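Protein transport protein HOFQ (Aggregatibacter actinomycetemcomitans, PDB 2Y3M) binds DNA through its extra-membranous domains and, as a competence secretin of the outer membrane, probably takes part in DNA uptake. Local coordinates at residues S130-N135 and R157-L162; V18-Q23 and K62-W67; L44-V49 and R56-I61; E119-L124 and N145-Q150. All coordinates share one frame; numbering follows the deposited sequence.

Contact 1. Residues S130-N135 and R157-L162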
# COMPACT_ATOMS: atom_id res chain seq x y z
N SER B 130 -23.58 -26.60 -10.31
CA SER B 130 -23.26 -25.39 -11.07
C SER B 130 -24.53 -24.59 -11.39
O SER B 130 -25.56 -25.16 -11.73
CB SER B 130 -22.47 -25.72 -12.34
OG SER B 130 -23.11 -26.73 -13.10
N LEU B 131 -24.41 -23.27 -11.25
CA LEU B 131 -25.46 -22.33 -11.60
C LEU B 131 -25.61 -22.20 -13.12
O LEU B 131 -26.72 -22.23 -13.64
CB LEU B 131 -25.14 -20.97 -10.99
CG LEU B 131 -25.94 -19.73 -11.40
CD1 LEU B 131 -27.32 -19.73 -10.74
CD2 LEU B 131 -25.16 -18.46 -11.02
N LEU B 132 -24.48 -22.07 -13.81
CA LEU B 132 -24.42 -21.90 -15.26
C LEU B 132 -23.88 -23.15 -15.94
O LEU B 132 -23.27 -24.00 -15.30
CB LEU B 132 -23.49 -20.73 -15.61
CG LEU B 132 -23.65 -19.37 -14.90
CD1 LEU B 132 -22.40 -18.54 -15.07
CD2 LEU B 132 -24.85 -18.61 -15.41
N SER B 133 -24.11 -23.26 -17.25
CA SER B 133 -23.45 -24.27 -18.08
C SER B 133 -21.97 -23.93 -18.19
O SER B 133 -21.59 -22.77 -17.97
CB SER B 133 -24.07 -24.31 -19.48
OG SER B 133 -23.54 -23.29 -20.30
N PRO B 134 -21.12 -24.91 -18.57
CA PRO B 134 -19.68 -24.65 -18.69
C PRO B 134 -19.33 -23.47 -19.62
O PRO B 134 -18.27 -22.87 -19.47
CB PRO B 134 -19.13 -25.96 -19.28
CG PRO B 134 -20.17 -27.00 -18.95
CD PRO B 134 -21.48 -26.28 -18.98
N ASN B 135 -20.23 -23.15 -20.55
CA ASN B 135 -20.04 -22.01 -21.46
C ASN B 135 -20.61 -20.71 -20.91
O ASN B 135 -20.55 -19.67 -21.58
CB ASN B 135 -20.65 -22.32 -22.82
CG ASN B 135 -19.91 -23.41 -23.56
OD1 ASN B 135 -18.86 -23.16 -24.15
ND2 ASN B 135 -20.44 -24.62 -23.52
N ARG B 157 -32.54 -17.15 -19.37
CA ARG B 157 -33.96 -16.94 -19.06
C ARG B 157 -34.31 -17.20 -17.59
O ARG B 157 -34.88 -16.34 -16.92
CB ARG B 157 -34.83 -17.83 -19.96
CG ARG B 157 -36.31 -17.71 -19.70
CD ARG B 157 -37.08 -18.90 -20.27
NE ARG B 157 -38.53 -18.76 -20.10
CZ ARG B 157 -39.22 -19.22 -19.06
NH1 ARG B 157 -38.60 -19.85 -18.07
NH2 ARG B 157 -40.54 -19.04 -19.00
N ASN B 158 -33.96 -18.39 -17.10
CA ASN B 158 -34.31 -18.80 -15.74
C ASN B 158 -33.52 -18.10 -14.64
O ASN B 158 -34.03 -17.88 -13.54
CB ASN B 158 -34.20 -20.31 -15.60
CG ASN B 158 -35.14 -21.05 -16.53
OD1 ASN B 158 -36.21 -20.55 -16.88
ND2 ASN B 158 -34.75 -22.26 -16.92
N ILE B 159 -32.27 -17.75 -14.93
CA ILE B 159 -31.44 -17.04 -13.96
C ILE B 159 -31.88 -15.59 -13.87
O ILE B 159 -31.95 -15.02 -12.78
CB ILE B 159 -29.95 -17.18 -14.28
CG1 ILE B 159 -29.52 -18.63 -14.07
CG2 ILE B 159 -29.11 -16.25 -13.39
CD1 ILE B 159 -28.27 -18.99 -14.80
N LYS B 160 -32.22 -15.01 -15.01
CA LYS B 160 -32.83 -13.68 -15.06
C LYS B 160 -34.11 -13.67 -14.22
O LYS B 160 -34.36 -12.72 -13.48
CB LYS B 160 -33.11 -13.29 -16.52
CG LYS B 160 -33.62 -11.87 -16.72
CD LYS B 160 -33.63 -11.50 -18.20
CE LYS B 160 -34.51 -10.29 -18.44
NZ LYS B 160 -34.37 -9.76 -19.82
N LYS B 161 -34.90 -14.73 -14.32
CA LYS B 161 -36.09 -14.85 -13.50
C LYS B 161 -35.74 -14.99 -12.02
O LYS B 161 -36.33 -14.33 -11.17
CB LYS B 161 -36.98 -16.00 -13.98
CG LYS B 161 -37.78 -15.67 -15.24
CD LYS B 161 -38.53 -16.88 -15.79
CE LYS B 161 -39.85 -17.10 -15.09
NZ LYS B 161 -40.86 -16.06 -15.45
N LEU B 162 -34.76 -15.84 -11.71
CA LEU B 162 -34.33 -16.04 -10.33
C LEU B 162 -33.78 -14.74 -9.70
O LEU B 162 -34.07 -14.44 -8.53
CB LEU B 162 -33.30 -17.16 -10.26
CG LEU B 162 -32.84 -17.73 -8.91
CD1 LEU B 162 -33.97 -17.97 -7.92
CD2 LEU B 162 -32.07 -19.02 -9.18
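Ile159, on helix 153-166, lays its CG1-CD1 arm against two consecutive leucines of the loop that leads into strand 137-141. The contact is apolar throughout, and no hydrogen bond joins the two segments. Its tightest point lies between Leu132 CD2 and Ile159 CD1, 3.5 Å apart and closer than methyl groups usually sit, where the two side chains cross at about a right angle. Leu131 meets the same isoleucine further back: its CD1 rests 4.1 Å from Ile159 CG1, and the two chains run slantwise to each other. The CD1 methyl of Ile159 also comes 3.8 Å from the carbonyl oxygen Leu131 O, a van der Waals touch against the loop backbone. Because CG1 of Ile159 stands opposite its own carbonyl carbon (chi1 -68°), the longer arm reaches forward off the helix into the loop.

Polar bonds stay within each segment. On the helix, Arg157 NH1 donates to Asn158 OD1 over 2.8 Å, the oxygen lying close to the guanidinium plane, while Lys161 CD lies above one face, off toward its rim. In the loop, Ser133 OG accepts a weak bond from Asn135 N and is also hydrogen-bonded to Asp151, which ties the loop to the end of strand 146-151.

Ile149 of that strand touches both Leu132 and Ile159, and Ile138 lies against both leucines. Helix 117-125 adds Leu124 beside Leu131. The order strand 106-111, helix 117-125, strands 137-141 and 146-151, helix 153-166 makes this a beta-alpha-beta-beta-alpha domain core, consistent with the type I KH-like fold of these extra-membranous domains.

Contact 2. Residues V18-Q23 and K62-W67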
# COMPACT_ATOMS: atom_id res chain seq x y z
N VAL B 18 1.68 9.24 -8.86
CA VAL B 18 2.33 10.56 -8.93
C VAL B 18 1.56 11.75 -8.32
O VAL B 18 2.07 12.38 -7.39
CB VAL B 18 2.84 10.89 -10.36
CG1 VAL B 18 3.48 12.27 -10.42
CG2 VAL B 18 3.84 9.84 -10.82
N PRO B 19 0.34 12.06 -8.82
CA PRO B 19 -0.32 13.31 -8.40
C PRO B 19 -0.73 13.33 -6.92
O PRO B 19 -0.49 14.32 -6.23
CB PRO B 19 -1.56 13.39 -9.30
CG PRO B 19 -1.35 12.35 -10.37
CD PRO B 19 -0.53 11.29 -9.74
N THR B 20 -1.35 12.24 -6.46
CA THR B 20 -1.80 12.08 -5.08
C THR B 20 -0.64 12.16 -4.08
O THR B 20 -0.79 12.71 -2.98
CB THR B 20 -2.54 10.73 -4.91
OG1 THR B 20 -3.68 10.71 -5.77
CG2 THR B 20 -2.98 10.51 -3.46
N LEU B 21 0.51 11.61 -4.46
CA LEU B 21 1.71 11.64 -3.62
C LEU B 21 2.26 13.06 -3.43
O LEU B 21 2.67 13.41 -2.32
CB LEU B 21 2.79 10.72 -4.19
CG LEU B 21 2.70 9.22 -3.94
CD1 LEU B 21 3.76 8.48 -4.75
CD2 LEU B 21 2.82 8.88 -2.45
N GLN B 22 2.26 13.85 -4.49
CA GLN B 22 2.76 15.23 -4.44
C GLN B 22 1.80 16.14 -3.68
O GLN B 22 2.24 17.04 -2.96
CB GLN B 22 3.02 15.76 -5.86
CG GLN B 22 4.29 15.22 -6.50
CD GLN B 22 4.30 15.36 -8.02
OE1 GLN B 22 3.28 15.19 -8.68
NE2 GLN B 22 5.47 15.68 -8.57
N GLN B 23 0.51 15.89 -3.85
CA GLN B 23 -0.53 16.62 -3.13
C GLN B 23 -0.43 16.42 -1.62
O GLN B 23 -0.45 17.39 -0.86
CB GLN B 23 -1.92 16.21 -3.64
CG GLN B 23 -2.28 16.74 -5.01
CD GLN B 23 -2.86 18.15 -4.98
OE1 GLN B 23 -2.34 19.04 -4.30
NE2 GLN B 23 -3.93 18.36 -5.74
N LYS B 62 1.61 5.52 3.70
CA LYS B 62 1.36 4.13 4.08
C LYS B 62 -0.13 3.79 4.09
O LYS B 62 -0.52 2.67 3.79
CB LYS B 62 1.98 3.82 5.45
CG LYS B 62 3.49 3.59 5.41
CD LYS B 62 4.05 3.35 6.81
CE LYS B 62 5.55 3.05 6.79
NZ LYS B 62 5.84 1.62 6.47
N GLN B 63 -0.96 4.78 4.43
CA GLN B 63 -2.42 4.62 4.49
C GLN B 63 -3.10 4.58 3.12
O GLN B 63 -4.26 4.16 3.02
CB GLN B 63 -3.05 5.73 5.34
CG GLN B 63 -2.87 5.55 6.85
CD GLN B 63 -3.04 6.85 7.62
OE1 GLN B 63 -2.21 7.21 8.46
NE2 GLN B 63 -4.13 7.57 7.35
N LEU B 64 -2.40 5.03 2.08
CA LEU B 64 -2.97 5.08 0.73
C LEU B 64 -3.29 3.70 0.19
O LEU B 64 -2.44 2.80 0.22
CB LEU B 64 -2.02 5.78 -0.25
CG LEU B 64 -1.73 7.28 -0.12
CD1 LEU B 64 -0.67 7.69 -1.13
CD2 LEU B 64 -2.99 8.12 -0.27
N ASP B 65 -4.52 3.53 -0.30
CA ASP B 65 -4.89 2.30 -0.99
C ASP B 65 -4.31 2.32 -2.41
O ASP B 65 -4.68 3.16 -3.22
CB ASP B 65 -6.41 2.10 -1.01
CG ASP B 65 -6.80 0.63 -1.20
OD1 ASP B 65 -6.30 -0.01 -2.15
OD2 ASP B 65 -7.60 0.12 -0.39
N LEU B 66 -3.42 1.37 -2.68
CA LEU B 66 -2.68 1.32 -3.94
C LEU B 66 -3.42 0.59 -5.07
O LEU B 66 -2.97 0.60 -6.22
CB LEU B 66 -1.30 0.68 -3.71
CG LEU B 66 -0.31 1.35 -2.75
CD1 LEU B 66 0.88 0.44 -2.50
CD2 LEU B 66 0.17 2.72 -3.23
N TRP B 67 -4.56 -0.02 -4.76
CA TRP B 67 -5.23 -0.91 -5.72
C TRP B 67 -6.63 -0.47 -6.09
O TRP B 67 -7.45 -0.14 -5.23
CB TRP B 67 -5.25 -2.34 -5.18
CG TRP B 67 -3.89 -2.80 -4.76
CD1 TRP B 67 -3.35 -2.72 -3.51
CD2 TRP B 67 -2.90 -3.40 -5.59
NE1 TRP B 67 -2.08 -3.24 -3.51
CE2 TRP B 67 -1.78 -3.67 -4.77
CE3 TRP B 67 -2.84 -3.74 -6.95
CZ2 TRP B 67 -0.61 -4.26 -5.27
CZ3 TRP B 67 -1.68 -4.34 -7.44
CH2 TRP B 67 -0.58 -4.59 -6.60
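Leu64 spreads its two methyl branches over neighbouring residues of helix 18-26, one for each. CD1 goes to Leu21, where it lies 3.9 Å from Leu21 CD2, the two leucines meeting at a slant. CD2 goes to Thr20 and stops 4.0 Å from Thr20 CG2; here the side chains pass alongside one another in opposite directions. The torsion of Thr20 decides which of its branches takes part: CG2 stands opposite the backbone N and faces the leucine, while OG1 lies beside that N (chi1 -60°). The leucine therefore meets the methyl side of the threonine, and no hydrogen bond crosses between the segments.

The two helix residues differ in setting. Leu21 is buried and also packs on Leu32 of strand 31-36, whereas Thr20 is exposed and forms the outer border of the contact.

Leu64 lies where the chain leaves helix 51-63 for strand 67-76. An Asx turn shapes this passage: Asp65 OD1 accepts from Trp67 N at 3.1 Å, with an N-H...O angle of 162°, through the lone pair pointing away from the other carboxylate oxygen. Across the subunit interface, Lys62 NZ forms a salt bridge with Asp65 of the second subunit, and a glycerol, probably from the crystallisation liquor, is hydrogen-bonded to Gln63 O. The contact is apolar packing of the link between helix 51-63 and strand 67-76 on the first helix of the N-terminal alpha/beta lobe.

Contact 3. Residues L44-V49 and R56-I61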
# COMPACT_ATOMS: atom_id res chain seq x y z
N LEU B 44 10.58 6.69 -2.95
CA LEU B 44 10.22 8.04 -2.54
C LEU B 44 11.23 8.56 -1.54
O LEU B 44 11.56 7.87 -0.57
CB LEU B 44 8.84 8.05 -1.89
CG LEU B 44 7.65 7.45 -2.63
CD1 LEU B 44 6.41 7.60 -1.76
CD2 LEU B 44 7.46 8.12 -4.00
N GLN B 45 11.72 9.76 -1.78
CA GLN B 45 12.50 10.45 -0.77
C GLN B 45 11.68 11.60 -0.23
O GLN B 45 11.30 12.50 -0.98
CB GLN B 45 13.86 10.92 -1.30
CG GLN B 45 14.65 11.70 -0.25
CD GLN B 45 16.14 11.59 -0.41
OE1 GLN B 45 16.65 10.65 -1.02
NE2 GLN B 45 16.86 12.55 0.15
N LEU B 46 11.40 11.56 1.07
CA LEU B 46 10.58 12.57 1.73
C LEU B 46 11.44 13.46 2.59
O LEU B 46 12.34 12.99 3.29
CB LEU B 46 9.49 11.91 2.57
CG LEU B 46 8.50 11.06 1.77
CD1 LEU B 46 7.79 10.12 2.68
CD2 LEU B 46 7.52 11.95 1.05
N GLU B 47 11.18 14.76 2.53
CA GLU B 47 11.95 15.73 3.29
C GLU B 47 11.04 16.70 4.02
O GLU B 47 10.12 17.25 3.44
CB GLU B 47 12.90 16.51 2.38
CG GLU B 47 14.05 15.69 1.85
CD GLU B 47 14.75 16.36 0.69
OE1 GLU B 47 14.36 17.47 0.29
OE2 GLU B 47 15.71 15.76 0.16
N ASN B 48 11.31 16.89 5.31
CA ASN B 48 10.62 17.91 6.09
C ASN B 48 11.53 18.52 7.16
O ASN B 48 12.32 17.80 7.78
CB ASN B 48 9.35 17.33 6.72
CG ASN B 48 8.34 18.39 7.10
OD1 ASN B 48 8.63 19.27 7.91
ND2 ASN B 48 7.15 18.31 6.52
N VAL B 49 11.43 19.83 7.36
CA VAL B 49 12.22 20.54 8.39
C VAL B 49 11.83 20.08 9.80
O VAL B 49 12.63 20.15 10.73
CB VAL B 49 12.13 22.10 8.27
CG1 VAL B 49 12.73 22.58 6.96
CG2 VAL B 49 10.70 22.60 8.43
N ARG B 56 4.26 12.01 9.84
CA ARG B 56 2.86 12.10 9.41
C ARG B 56 2.73 11.92 7.90
O ARG B 56 1.78 11.28 7.44
CB ARG B 56 2.23 13.42 9.87
CG ARG B 56 1.74 13.36 11.31
CD ARG B 56 1.68 14.74 11.97
NE ARG B 56 0.69 15.61 11.35
CZ ARG B 56 0.09 16.62 11.98
NH1 ARG B 56 0.35 16.88 13.26
NH2 ARG B 56 -0.80 17.36 11.33
N SER B 57 3.68 12.47 7.15
CA SER B 57 3.74 12.28 5.71
C SER B 57 3.92 10.80 5.38
O SER B 57 3.27 10.29 4.48
CB SER B 57 4.88 13.09 5.09
OG SER B 57 4.56 14.46 4.99
N VAL B 58 4.79 10.13 6.13
CA VAL B 58 5.07 8.71 5.95
C VAL B 58 3.83 7.88 6.22
O VAL B 58 3.43 7.06 5.39
CB VAL B 58 6.27 8.26 6.82
CG1 VAL B 58 6.43 6.73 6.81
CG2 VAL B 58 7.55 8.91 6.34
N ALA B 59 3.21 8.12 7.38
CA ALA B 59 1.96 7.48 7.77
C ALA B 59 0.89 7.63 6.70
O ALA B 59 0.22 6.65 6.36
CB ALA B 59 1.47 8.02 9.11
N LYS B 60 0.72 8.84 6.17
CA LYS B 60 -0.31 9.12 5.17
C LYS B 60 -0.07 8.35 3.87
O LYS B 60 -1.01 7.83 3.27
CB LYS B 60 -0.43 10.62 4.87
CG LYS B 60 -0.89 11.47 6.06
CD LYS B 60 -2.38 11.35 6.34
CE LYS B 60 -2.70 11.73 7.78
NZ LYS B 60 -2.13 13.06 8.19
N ILE B 61 1.20 8.28 3.45
CA ILE B 61 1.58 7.49 2.27
C ILE B 61 1.32 6.00 2.49
O ILE B 61 0.85 5.31 1.58
CB ILE B 61 3.05 7.76 1.86
CG1 ILE B 61 3.19 9.19 1.35
CG2 ILE B 61 3.52 6.77 0.79
CD1 ILE B 61 4.62 9.69 1.29
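Ile61 meets Leu46 and Leu44 of strand 42-48 end on, its CD1 mainly on Leu46 but also near Leu44 CD1, its CG2 on Leu44. The CD1 methyl of Ile61 presses against Leu46 CD1 at 3.5 Å, tighter than ordinary methyl contact, and lies 3.7 Å from Leu46 CD2, so it touches both branches of that leucine. A chi1 of -68° turns the CG1-CD1 arm of Ile61 away from its own carbonyl and out to the strand. Ile61 CG2 reaches Leu44 CD1 at 3.9 Å. One turn earlier on the helix, Val58 CG2 approaches Leu46 CD1 at a slant, 3.9 Å away.

Behind this layer, Leu21 of helix 18-26 packs on Leu44 and Ile61, Leu32 lies against both strand leucines, and Leu54 adds to Leu46. Polar bonds lie beside the apolar layer: Thr30 OG1 is hydrogen-bonded to both Ser57 OG and the buried Asn48 ND2. Beyond the chain, residues 44-48 pair antiparallel with a strand of the second subunit, and Glu47 makes a salt bridge to Lys77 of that subunit.

Strand 44-48 and helix 56-61 run roughly antiparallel, with 145° between their directions and axes 9.8 Å apart. This is helix-on-sheet packing in a compact alpha/beta lobe, whose two-stranded sheet is continued across the dimer interface.

Contact 4. Residues E119-L124 and N145-Q150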
# COMPACT_ATOMS: atom_id res chain seq x y z
N GLU B 119 -24.43 -10.22 -3.13
CA GLU B 119 -25.34 -11.01 -2.29
C GLU B 119 -26.22 -11.94 -3.13
O GLU B 119 -26.42 -13.11 -2.76
CB GLU B 119 -26.19 -10.12 -1.38
CG GLU B 119 -25.40 -9.24 -0.40
CD GLU B 119 -24.60 -10.04 0.63
OE1 GLU B 119 -24.96 -11.20 0.93
OE2 GLU B 119 -23.61 -9.49 1.15
N VAL B 120 -26.73 -11.43 -4.24
CA VAL B 120 -27.49 -12.23 -5.20
C VAL B 120 -26.63 -13.41 -5.69
O VAL B 120 -27.09 -14.55 -5.70
CB VAL B 120 -27.97 -11.39 -6.41
CG1 VAL B 120 -28.69 -12.26 -7.44
CG2 VAL B 120 -28.88 -10.28 -5.94
N MET B 121 -25.39 -13.11 -6.06
CA MET B 121 -24.44 -14.12 -6.52
C MET B 121 -24.12 -15.19 -5.48
O MET B 121 -23.97 -16.36 -5.83
CB MET B 121 -23.15 -13.47 -7.04
CG MET B 121 -23.32 -12.82 -8.40
SD MET B 121 -23.82 -13.98 -9.71
CE MET B 121 -22.27 -14.81 -10.05
N LYS B 122 -24.03 -14.80 -4.21
CA LYS B 122 -23.84 -15.78 -3.14
C LYS B 122 -25.06 -16.69 -3.01
O LYS B 122 -24.92 -17.90 -2.84
CB LYS B 122 -23.58 -15.08 -1.80
CG LYS B 122 -22.23 -14.43 -1.70
CD LYS B 122 -22.09 -13.73 -0.37
CE LYS B 122 -21.25 -12.48 -0.50
NZ LYS B 122 -21.27 -11.67 0.75
N SER B 123 -26.24 -16.11 -3.10
CA SER B 123 -27.49 -16.86 -3.08
C SER B 123 -27.59 -17.81 -4.28
O SER B 123 -27.87 -19.00 -4.11
CB SER B 123 -28.69 -15.91 -3.04
OG SER B 123 -29.91 -16.62 -2.96
N LEU B 124 -27.33 -17.29 -5.48
CA LEU B 124 -27.39 -18.08 -6.71
C LEU B 124 -26.38 -19.23 -6.76
O LEU B 124 -26.70 -20.31 -7.26
CB LEU B 124 -27.17 -17.20 -7.94
CG LEU B 124 -28.14 -16.08 -8.33
CD1 LEU B 124 -27.57 -15.29 -9.49
CD2 LEU B 124 -29.49 -16.62 -8.68
N ASN B 145 -24.14 -1.79 -9.48
CA ASN B 145 -25.08 -2.83 -9.09
C ASN B 145 -25.74 -3.52 -10.29
O ASN B 145 -26.93 -3.80 -10.29
CB ASN B 145 -26.10 -2.31 -8.08
CG ASN B 145 -26.52 -3.37 -7.08
OD1 ASN B 145 -25.80 -4.34 -6.84
ND2 ASN B 145 -27.69 -3.19 -6.48
N LEU B 146 -24.93 -3.78 -11.32
CA LEU B 146 -25.35 -4.47 -12.53
C LEU B 146 -24.92 -5.93 -12.48
O LEU B 146 -23.93 -6.26 -11.84
CB LEU B 146 -24.72 -3.82 -13.77
CG LEU B 146 -24.99 -2.36 -14.13
CD1 LEU B 146 -23.97 -1.87 -15.15
CD2 LEU B 146 -26.39 -2.16 -14.66
N LEU B 147 -25.68 -6.79 -13.16
CA LEU B 147 -25.28 -8.17 -13.41
C LEU B 147 -25.38 -8.41 -14.91
O LEU B 147 -26.40 -8.12 -15.53
CB LEU B 147 -26.21 -9.15 -12.68
CG LEU B 147 -25.97 -9.59 -11.24
CD1 LEU B 147 -27.29 -9.93 -10.57
CD2 LEU B 147 -25.06 -10.79 -11.17
N LEU B 148 -24.31 -8.94 -15.50
CA LEU B 148 -24.27 -9.26 -16.92
C LEU B 148 -24.09 -10.77 -17.05
O LEU B 148 -23.10 -11.33 -16.57
CB LEU B 148 -23.13 -8.51 -17.60
CG LEU B 148 -23.02 -8.44 -19.14
CD1 LEU B 148 -21.99 -7.39 -19.56
CD2 LEU B 148 -22.68 -9.79 -19.78
N ILE B 149 -25.05 -11.43 -17.70
CA ILE B 149 -25.00 -12.88 -17.86
C ILE B 149 -24.89 -13.33 -19.32
O ILE B 149 -25.57 -12.79 -20.20
CB ILE B 149 -26.19 -13.59 -17.14
CG1 ILE B 149 -26.17 -15.10 -17.42
CG2 ILE B 149 -27.52 -12.93 -17.50
CD1 ILE B 149 -27.16 -15.90 -16.62
N GLN B 150 -24.03 -14.31 -19.57
CA GLN B 150 -23.92 -14.92 -20.89
C GLN B 150 -23.95 -16.44 -20.79
O GLN B 150 -23.07 -17.05 -20.17
CB GLN B 150 -22.64 -14.47 -21.60
CG GLN B 150 -22.51 -15.05 -23.01
CD GLN B 150 -21.24 -14.63 -23.73
OE1 GLN B 150 -20.13 -14.75 -23.20
NE2 GLN B 150 -21.40 -14.14 -24.95
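Helix 117-125 passes over strand 146-151 with its backbone nearest at Met121 and Leu147, whose CA atoms are 9.1 Å apart, a spacing bridged here by side chains.

Leu147 stands between two consecutive helix residues and gives one methyl to each. Its CD2 lies 3.7 Å from Met121 SD and 3.8 Å from Met121 CG, the two side chains sliding past each other in opposite directions. Bends at chi2 (-61°) and chi3 (-77°) fold the methionine back on itself, and this flank of CG and sulfur is what the leucine methyl touches. The other methyl, Leu147 CD1, sits 4.1 Å from Val120 CG1, where the chains run aslant. All three residues are buried, and nothing polar crosses the contact.

On the helix's outer flank, Lys122 NZ forms a salt bridge with Glu119 OE2 at 3.2 Å, the ammonium lying above the carboxylate plane. The same lysine pairs with Asp52 of the second subunit, so one ammonium group has carboxylate partners in both chains. Asn145 secures the start of the helix, accepting from Ala117 N through OD1 and donating to Ala115 O through ND2.

Strand 146-151 runs between strands 106-111 and 137-141 in the antiparallel sheet, and Phe140 of the latter touches both Met121 and Leu147. Next to helix 117-125 lies helix 153-166, whose Leu162, Ile163 and Leu166 pack on Leu124.

The four contacts fall into two pairs on opposite sides of the chain's centre. Contacts 1 and 4, with centres 10 Å apart, interlock in one domain core, where Leu124 CD2 meets Leu162 CG at 3.5 Å. Contacts 2 and 3 share helix 51-63 in the other lobe, 11 Å between centres, where Leu21 CD2 touches Ile61 CG1 at 3.8 Å; contact 3 is nested within the chain loop closed by contact 2, and both meet the second subunit. Between the pairs, contacts 2 and 4 are still about 17 Å apart at their nearest atoms, a gap spanned by the long strands 6-14 and 67-76. The glycerol lies about 6 Å from the side chain of Leu64.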